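Local coordinates for protein halogenase PltM (Pseudomonas fluorescens, PDB 6BZN) that halogenates phenolic substrates with chloride, bromide or iodide, probably as an FAD-dependent enzyme of the flavin halogenase family, at residues A342-L354 / V393-F407. Numbering follows the deposited sequence.
Sequences ATGFIDPLFSRGL and VATNDQLVSCSYEAF
With CG set anti to the backbone N (chi1 -161°), Asp347 turns its carboxylate to Tyr404, while Ile346, its CG1 anti to the carbonyl carbon, points its CG1-CD1 branch across helix 383-406, against Val393 O and Asp397 N. The Tyr404 hydroxyl donates to Asp347 OD2 at 2.7 Å, on the syn side and 28° out of the carboxylate plane, which stands 78° to the ring; Thr215 OG1 also forms a hydrogen bond with OD2. Asp347 OD1 uses its anti lone pair to accept from Leu349 N (2.9 Å), closing an Asx turn. Without the carboxylate, as with an alanine here, the Tyr404 hydroxyl and Leu349 N would probably lose these acceptors and the turn its tie. The Ile346 side chain crosses that of Asp397 at about a right angle, CD1 lying 3.7 Å from Asp397 CB, and its CG2 packs on Val400 CB. Farther along, Leu349 CD2 reaches Ser403 CB (3.5 Å) and Phe407 CZ, and the Phe350 ring turns its edge to Ser403 OG. Arg352 CB lies over the Asn396 amide, 3.4 Å from ND2, while its guanidinium pairs with Glu69. The buried carboxylate is probably held as the anion, consistent with positioning the loop that leads to FAD-binding Ser351.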
# COMPACT_ATOMS: atom_id res chain seq x y z
N ALA A 342 -11.11 -3.34 -3.12
CA ALA A 342 -12.24 -4.18 -3.48
C ALA A 342 -11.90 -5.19 -4.60
O ALA A 342 -12.61 -6.17 -4.77
CB ALA A 342 -13.42 -3.32 -3.88
N THR A 343 -10.84 -4.92 -5.36
CA THR A 343 -10.44 -5.72 -6.53
C THR A 343 -9.41 -6.78 -6.20
O THR A 343 -9.55 -7.95 -6.59
CB THR A 343 -9.82 -4.80 -7.61
OG1 THR A 343 -10.77 -3.78 -7.93
CG2 THR A 343 -9.49 -5.55 -8.86
N GLY A 344 -8.34 -6.36 -5.53
CA GLY A 344 -7.25 -7.26 -5.23
C GLY A 344 -6.36 -6.75 -4.13
O GLY A 344 -6.21 -5.55 -3.95
N PHE A 345 -5.78 -7.68 -3.37
CA PHE A 345 -4.78 -7.35 -2.36
C PHE A 345 -3.76 -8.47 -2.28
O PHE A 345 -4.12 -9.62 -2.42
CB PHE A 345 -5.41 -7.16 -0.99
CG PHE A 345 -4.45 -6.64 0.03
CD1 PHE A 345 -4.08 -5.30 0.02
CD2 PHE A 345 -3.90 -7.47 1.00
CE1 PHE A 345 -3.18 -4.80 0.96
CE2 PHE A 345 -3.02 -6.98 1.95
CZ PHE A 345 -2.67 -5.63 1.93
N ILE A 346 -2.49 -8.13 -2.04
CA ILE A 346 -1.45 -9.15 -1.99
C ILE A 346 -0.87 -9.28 -0.59
O ILE A 346 -0.97 -10.34 0.03
CB ILE A 346 -0.35 -8.86 -3.03
CG1 ILE A 346 -0.94 -8.86 -4.46
CG2 ILE A 346 0.78 -9.87 -2.92
CD1 ILE A 346 -1.62 -10.15 -4.91
N ASP A 347 -0.26 -8.22 -0.07
CA ASP A 347 0.42 -8.31 1.22
C ASP A 347 0.77 -6.91 1.71
O ASP A 347 0.90 -6.01 0.91
CB ASP A 347 1.71 -9.15 1.05
CG ASP A 347 2.26 -9.72 2.37
OD1 ASP A 347 3.02 -8.98 3.03
OD2 ASP A 347 1.97 -10.90 2.72
N PRO A 348 0.90 -6.73 3.03
CA PRO A 348 1.42 -5.45 3.51
C PRO A 348 2.85 -5.13 3.07
O PRO A 348 3.25 -3.95 3.09
CB PRO A 348 1.36 -5.58 5.03
CG PRO A 348 1.21 -7.06 5.30
CD PRO A 348 0.42 -7.58 4.14
N LEU A 349 3.61 -6.15 2.67
CA LEU A 349 5.02 -6.00 2.34
C LEU A 349 5.24 -5.02 1.20
O LEU A 349 4.74 -5.23 0.09
CB LEU A 349 5.65 -7.34 1.97
CG LEU A 349 7.16 -7.28 1.72
CD1 LEU A 349 7.91 -7.00 3.01
CD2 LEU A 349 7.67 -8.55 1.06
N PHE A 350 6.00 -3.97 1.48
CA PHE A 350 6.27 -2.86 0.55
C PHE A 350 5.14 -1.86 0.40
O PHE A 350 5.28 -0.90 -0.37
CB PHE A 350 6.76 -3.31 -0.84
CG PHE A 350 8.04 -4.07 -0.82
CD1 PHE A 350 9.19 -3.47 -0.33
CD2 PHE A 350 8.12 -5.36 -1.30
CE1 PHE A 350 10.40 -4.14 -0.31
CE2 PHE A 350 9.32 -6.04 -1.28
CZ PHE A 350 10.46 -5.43 -0.79
N SER A 351 4.03 -2.07 1.10
CA SER A 351 2.96 -1.09 1.18
C SER A 351 2.47 -0.61 -0.20
O SER A 351 2.25 0.57 -0.44
CB SER A 351 3.39 0.05 2.12
OG SER A 351 2.26 0.68 2.66
N ARG A 352 2.29 -1.57 -1.12
CA ARG A 352 1.85 -1.25 -2.47
C ARG A 352 0.34 -0.93 -2.56
O ARG A 352 -0.08 -0.24 -3.48
CB ARG A 352 2.19 -2.39 -3.45
CG ARG A 352 3.67 -2.77 -3.50
CD ARG A 352 4.60 -1.59 -3.76
NE ARG A 352 4.33 -0.95 -5.05
CZ ARG A 352 5.05 0.03 -5.60
NH1 ARG A 352 6.12 0.53 -4.97
NH2 ARG A 352 4.68 0.51 -6.79
N GLY A 353 -0.44 -1.40 -1.59
CA GLY A 353 -1.90 -1.17 -1.58
C GLY A 353 -2.30 0.29 -1.66
O GLY A 353 -3.11 0.67 -2.51
N LEU A 354 -1.72 1.12 -0.80
CA LEU A 354 -2.00 2.55 -0.83
C LEU A 354 -1.64 3.20 -2.15
O LEU A 354 -2.34 4.09 -2.64
CB LEU A 354 -1.26 3.29 0.30
CG LEU A 354 -1.86 3.12 1.68
CD1 LEU A 354 -0.85 3.62 2.71
CD2 LEU A 354 -3.19 3.84 1.81
N VAL A 393 -1.98 -5.38 -9.34
CA VAL A 393 -2.14 -6.53 -8.46
C VAL A 393 -1.23 -7.69 -8.91
O VAL A 393 -0.58 -8.34 -8.09
CB VAL A 393 -3.63 -6.96 -8.36
CG1 VAL A 393 -3.79 -8.26 -7.60
CG2 VAL A 393 -4.44 -5.85 -7.68
N ALA A 394 -1.18 -7.92 -10.22
CA ALA A 394 -0.29 -8.95 -10.78
C ALA A 394 1.18 -8.64 -10.47
O ALA A 394 1.91 -9.51 -10.00
CB ALA A 394 -0.50 -9.08 -12.27
N THR A 395 1.60 -7.40 -10.70
CA THR A 395 2.97 -6.99 -10.38
C THR A 395 3.25 -7.13 -8.89
O THR A 395 4.29 -7.63 -8.50
CB THR A 395 3.24 -5.55 -10.83
OG1 THR A 395 3.17 -5.50 -12.25
CG2 THR A 395 4.65 -5.07 -10.40
N ASN A 396 2.30 -6.69 -8.07
CA ASN A 396 2.40 -6.77 -6.62
C ASN A 396 2.57 -8.24 -6.18
O ASN A 396 3.40 -8.54 -5.32
CB ASN A 396 1.14 -6.10 -6.03
CG ASN A 396 1.22 -5.78 -4.54
OD1 ASN A 396 2.19 -6.09 -3.82
ND2 ASN A 396 0.18 -5.12 -4.07
N ASP A 397 1.83 -9.15 -6.83
CA ASP A 397 1.92 -10.59 -6.54
C ASP A 397 3.31 -11.15 -6.85
O ASP A 397 3.85 -11.93 -6.05
CB ASP A 397 0.87 -11.35 -7.34
CG ASP A 397 0.72 -12.81 -6.92
OD1 ASP A 397 0.83 -13.14 -5.72
OD2 ASP A 397 0.44 -13.64 -7.81
N GLN A 398 3.90 -10.78 -7.99
CA GLN A 398 5.26 -11.23 -8.32
C GLN A 398 6.27 -10.62 -7.36
O GLN A 398 7.10 -11.34 -6.78
CB GLN A 398 5.63 -10.92 -9.77
CG GLN A 398 5.03 -11.88 -10.80
CD GLN A 398 5.54 -13.31 -10.68
OE1 GLN A 398 6.75 -13.56 -10.73
NE2 GLN A 398 4.63 -14.26 -10.51
N LEU A 399 6.17 -9.31 -7.13
CA LEU A 399 7.09 -8.65 -6.21
C LEU A 399 7.12 -9.33 -4.84
O LEU A 399 8.20 -9.64 -4.32
CB LEU A 399 6.73 -7.17 -6.05
CG LEU A 399 7.45 -6.39 -4.95
CD1 LEU A 399 8.94 -6.26 -5.26
CD2 LEU A 399 6.81 -5.03 -4.74
N VAL A 400 5.94 -9.59 -4.30
CA VAL A 400 5.82 -10.06 -2.93
C VAL A 400 6.18 -11.55 -2.85
O VAL A 400 6.94 -11.93 -1.97
CB VAL A 400 4.43 -9.78 -2.33
CG1 VAL A 400 4.22 -10.54 -1.03
CG2 VAL A 400 4.27 -8.28 -2.09
N SER A 401 5.65 -12.37 -3.75
CA SER A 401 5.97 -13.79 -3.74
C SER A 401 7.48 -14.02 -3.87
O SER A 401 8.07 -14.80 -3.12
CB SER A 401 5.21 -14.57 -4.82
OG SER A 401 5.53 -14.12 -6.12
N CYS A 402 8.12 -13.31 -4.79
CA CYS A 402 9.58 -13.43 -4.95
C CYS A 402 10.33 -12.92 -3.70
O CYS A 402 11.37 -13.48 -3.34
CB CYS A 402 10.05 -12.73 -6.22
SG CYS A 402 9.43 -13.54 -7.72
N SER A 403 9.81 -11.89 -3.04
CA SER A 403 10.40 -11.39 -1.81
C SER A 403 10.35 -12.42 -0.68
O SER A 403 11.33 -12.62 0.02
CB SER A 403 9.71 -10.11 -1.36
OG SER A 403 9.90 -9.07 -2.29
N TYR A 404 9.20 -13.07 -0.50
CA TYR A 404 9.07 -14.09 0.53
C TYR A 404 10.09 -15.25 0.31
O TYR A 404 10.57 -15.83 1.26
CB TYR A 404 7.65 -14.65 0.60
CG TYR A 404 6.70 -13.92 1.54
CD1 TYR A 404 6.02 -12.77 1.14
CD2 TYR A 404 6.44 -14.41 2.82
CE1 TYR A 404 5.12 -12.14 1.99
CE2 TYR A 404 5.55 -13.77 3.67
CZ TYR A 404 4.88 -12.64 3.25
OH TYR A 404 3.97 -12.01 4.10
N GLU A 405 10.40 -15.57 -0.94
CA GLU A 405 11.44 -16.58 -1.22
C GLU A 405 12.82 -16.03 -0.86
O GLU A 405 13.65 -16.74 -0.30
CB GLU A 405 11.40 -17.00 -2.69
CG GLU A 405 12.40 -18.08 -3.06
CD GLU A 405 12.16 -19.43 -2.39
OE1 GLU A 405 11.03 -19.71 -1.94
OE2 GLU A 405 13.13 -20.21 -2.32
N ALA A 406 13.06 -14.76 -1.18
CA ALA A 406 14.31 -14.10 -0.81
C ALA A 406 14.53 -13.96 0.70
O ALA A 406 15.67 -13.74 1.12
CB ALA A 406 14.41 -12.74 -1.47
N PHE A 407 13.47 -14.07 1.51
CA PHE A 407 13.62 -14.10 2.96
C PHE A 407 14.48 -15.25 3.49
O PHE A 407 14.88 -15.22 4.66
CB PHE A 407 12.27 -14.23 3.69
CG PHE A 407 11.31 -13.06 3.58
CD1 PHE A 407 11.67 -11.81 3.07
CD2 PHE A 407 10.01 -13.23 4.06
CE1 PHE A 407 10.73 -10.76 3.01
CE2 PHE A 407 9.08 -12.20 4.01
CZ PHE A 407 9.43 -10.97 3.48
O HOH W 1 -1.07 -5.56 -1.71